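Local coordinates for aldehyde dehydrogenase family protein (Pseudomonas syringae pv. tomato, PDB 6X9L) that probably oxidises long-chain aliphatic aldehydes to carboxylic acids with NAD+, and binds octanal beside the cofactor, at residues I228-I233 against R253-L258. The protein carries 1 engineered substitution. Numbering follows the deposited sequence.
Sequences IDMISI and RVTQEL. With NAD (nicotinamide-adenine-dinucleotide), chain D.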
# COMPACT_ATOMS: atom_id res chain seq x y z
N ILE A 228 -15.27 6.11 -0.76
CA ILE A 228 -13.95 6.67 -0.52
C ILE A 228 -12.92 5.72 -1.11
O ILE A 228 -12.91 4.52 -0.82
CB ILE A 228 -13.72 6.91 0.98
CG1 ILE A 228 -14.63 8.07 1.40
CG2 ILE A 228 -12.24 7.16 1.28
CD1 ILE A 228 -14.46 8.54 2.82
N ASP A 229 -12.07 6.24 -1.98
CA ASP A 229 -11.15 5.41 -2.72
C ASP A 229 -9.85 5.17 -1.98
O ASP A 229 -9.14 4.22 -2.30
CB ASP A 229 -10.85 6.06 -4.07
CG ASP A 229 -12.11 6.39 -4.82
OD1 ASP A 229 -12.87 5.44 -5.08
OD2 ASP A 229 -12.34 7.59 -5.11
N MET A 230 -9.54 6.02 -1.01
CA MET A 230 -8.28 5.95 -0.30
C MET A 230 -8.46 6.63 1.04
O MET A 230 -9.26 7.56 1.16
CB MET A 230 -7.15 6.61 -1.08
CG MET A 230 -6.02 7.06 -0.17
SD MET A 230 -4.67 7.81 -1.05
CE MET A 230 -3.73 8.38 0.36
N ILE A 231 -7.72 6.15 2.04
CA ILE A 231 -7.67 6.75 3.36
C ILE A 231 -6.21 6.82 3.81
O ILE A 231 -5.44 5.88 3.63
CB ILE A 231 -8.54 5.99 4.40
CG1 ILE A 231 -8.56 6.76 5.73
CG2 ILE A 231 -8.02 4.58 4.65
CD1 ILE A 231 -9.77 6.46 6.60
N SER A 232 -5.84 7.97 4.37
CA SER A 232 -4.51 8.22 4.89
C SER A 232 -4.64 8.67 6.34
O SER A 232 -5.39 9.61 6.63
CB SER A 232 -3.76 9.27 4.06
OG SER A 232 -2.45 9.47 4.56
N ILE A 233 -3.92 8.01 7.24
CA ILE A 233 -4.01 8.31 8.65
C ILE A 233 -2.61 8.46 9.22
O ILE A 233 -1.73 7.61 8.99
CB ILE A 233 -4.78 7.25 9.45
CG1 ILE A 233 -4.74 7.62 10.94
CG2 ILE A 233 -4.21 5.84 9.20
CD1 ILE A 233 -5.77 6.94 11.81
N ARG A 253 -7.01 2.08 -0.88
CA ARG A 253 -5.61 2.36 -0.61
C ARG A 253 -5.48 2.93 0.79
O ARG A 253 -6.18 3.89 1.16
CB ARG A 253 -5.03 3.36 -1.61
CG ARG A 253 -3.60 3.77 -1.22
CD ARG A 253 -2.88 4.50 -2.33
NE ARG A 253 -2.85 3.73 -3.57
CZ ARG A 253 -2.46 4.22 -4.73
NH1 ARG A 253 -2.08 5.49 -4.81
NH2 ARG A 253 -2.46 3.46 -5.81
N VAL A 254 -4.59 2.33 1.58
CA VAL A 254 -4.42 2.65 2.99
C VAL A 254 -3.02 3.21 3.17
O VAL A 254 -2.03 2.53 2.87
CB VAL A 254 -4.65 1.41 3.88
CG1 VAL A 254 -4.23 1.69 5.34
CG2 VAL A 254 -6.12 0.93 3.79
N THR A 255 -2.93 4.44 3.65
CA THR A 255 -1.66 5.07 3.96
C THR A 255 -1.60 5.35 5.46
O THR A 255 -2.54 5.93 6.02
CB THR A 255 -1.50 6.36 3.15
OG1 THR A 255 -1.11 6.00 1.82
CG2 THR A 255 -0.43 7.24 3.75
N GLN A 256 -0.51 4.94 6.10
CA GLN A 256 -0.39 5.00 7.56
C GLN A 256 0.98 5.51 7.98
O GLN A 256 2.01 5.02 7.52
CB GLN A 256 -0.63 3.63 8.20
CG GLN A 256 -1.94 2.98 7.81
CD GLN A 256 -1.91 1.49 8.03
OE1 GLN A 256 -1.24 0.77 7.28
NE2 GLN A 256 -2.62 1.02 9.05
N GLU A 257 0.98 6.50 8.87
CA GLU A 257 2.15 7.05 9.51
C GLU A 257 1.91 6.87 11.00
O GLU A 257 1.06 7.58 11.58
CB GLU A 257 2.34 8.52 9.16
CG GLU A 257 2.47 8.82 7.68
CD GLU A 257 3.92 8.85 7.24
OE1 GLU A 257 4.78 8.70 8.13
OE2 GLU A 257 4.18 9.02 6.03
N LEU A 258 2.63 5.92 11.62
CA LEU A 258 2.32 5.56 13.00
C LEU A 258 3.48 5.79 13.97
O LEU A 258 4.27 6.73 13.79
CB LEU A 258 1.88 4.10 13.04
CG LEU A 258 0.94 3.70 11.90
CD1 LEU A 258 0.55 2.26 12.06
CD2 LEU A 258 -0.32 4.59 11.84
PA NAD D . -4.37 8.64 17.70
O1A NAD D . -3.93 7.39 17.02
O2A NAD D . -4.98 8.41 19.03
O5B NAD D . -5.38 9.49 16.77
C5B NAD D . -5.00 9.91 15.47
C4B NAD D . -6.24 10.30 14.65
O4B NAD D . -7.07 9.16 14.51
C3B NAD D . -7.12 11.34 15.34
O3B NAD D . -7.66 12.18 14.33
C2B NAD D . -8.23 10.53 15.99
O2B NAD D . -9.44 11.25 16.10
C1B NAD D . -8.39 9.44 14.97
N9A NAD D . -8.88 8.18 15.51
C8A NAD D . -8.74 7.67 16.79
N7A NAD D . -9.31 6.45 16.79
C5A NAD D . -9.80 6.18 15.56
C6A NAD D . -10.46 5.09 15.02
N6A NAD D . -10.59 3.97 15.72
N1A NAD D . -10.82 5.12 13.68
C2A NAD D . -10.53 6.21 12.90
N3A NAD D . -9.87 7.29 13.44
C4A NAD D . -9.52 7.27 14.74
O3 NAD D . -3.12 9.66 17.70
PN NAD D . -2.29 10.24 18.95
O1N NAD D . -1.62 9.12 19.66
O2N NAD D . -3.13 11.18 19.71
O5D NAD D . -1.23 11.02 17.99
C5D NAD D . 0.15 10.88 18.23
C4D NAD D . 0.66 9.65 17.47
O4D NAD D . 0.77 9.95 16.09
C3D NAD D . 2.04 9.26 17.94
O3D NAD D . 2.16 7.86 17.89
C2D NAD D . 2.92 9.83 16.87
O2D NAD D . 4.17 9.17 16.77
C1D NAD D . 2.06 9.62 15.63
N1N NAD D . 2.58 10.48 14.56
C2N NAD D . 3.16 9.91 13.46
C3N NAD D . 3.70 10.72 12.47
C7N NAD D . 4.37 10.14 11.25
O7N NAD D . 4.60 11.03 10.18
N7N NAD D . 4.74 8.86 11.20
C4N NAD D . 3.66 12.10 12.60
C5N NAD D . 3.08 12.66 13.72
C6N NAD D . 2.54 11.84 14.71
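From Met-230 to Ile-233 the backbone runs parallel to Arg-253 through Gln-256, the two strand axes 4.7 Å apart and 5° from alignment. The bonds alternate as parallel pairing requires: Ile-231 N gives to Arg-253 O (2.9 Å), Thr-255 N to Ile-231 O, Ile-233 N to Thr-255 O (2.8 Å), and Glu-257 N to Ile-233 O. Paired residues send their side chains to the same face. On one face Met-230, extended with CG anti to its own N (chi1 156°), lies across Arg-253, its SD 4.0 Å from Arg-253 CD; flexible thioether and aliphatic arginine stem pack, while the guanidinium NH1 continues to the carbonyls of Glu-475 and Leu-477. The methyl CE ends 3.8 Å from Thr-255 OG1. Beside it Ser-232 meets the methyl side of Thr-255, small beta-branched threonine suiting a strand, and the serine hydroxyl bonds to Lys-168. The other face carries Ile-231 against Val-254, CG2 to CG2 4.2 Å, and Ile-233, whose CG2 lies 3.9 Å from Gln-256 CG. Branched aliphatics, which suit extended backbone, line this face together with Gln-256, whose amide reaches Asn-464. At the C-terminal end the strands open on the cofactor: Ile-233 CD1 touches the adenosine ribose, while the nicotinamide amide N7N makes weak hydrogen bonds to Glu-257 OE1 (3.1 Å) and Leu-258 O. The two are the strands of a beta-alpha-beta unit in the Rossmann-like NAD-binding domain: its crossover helix 237-247 packs on Ile-233, Val-254 and Gln-256, strand 143-155 pairs with 230-234, and the short strand 463-464 borders 253-257.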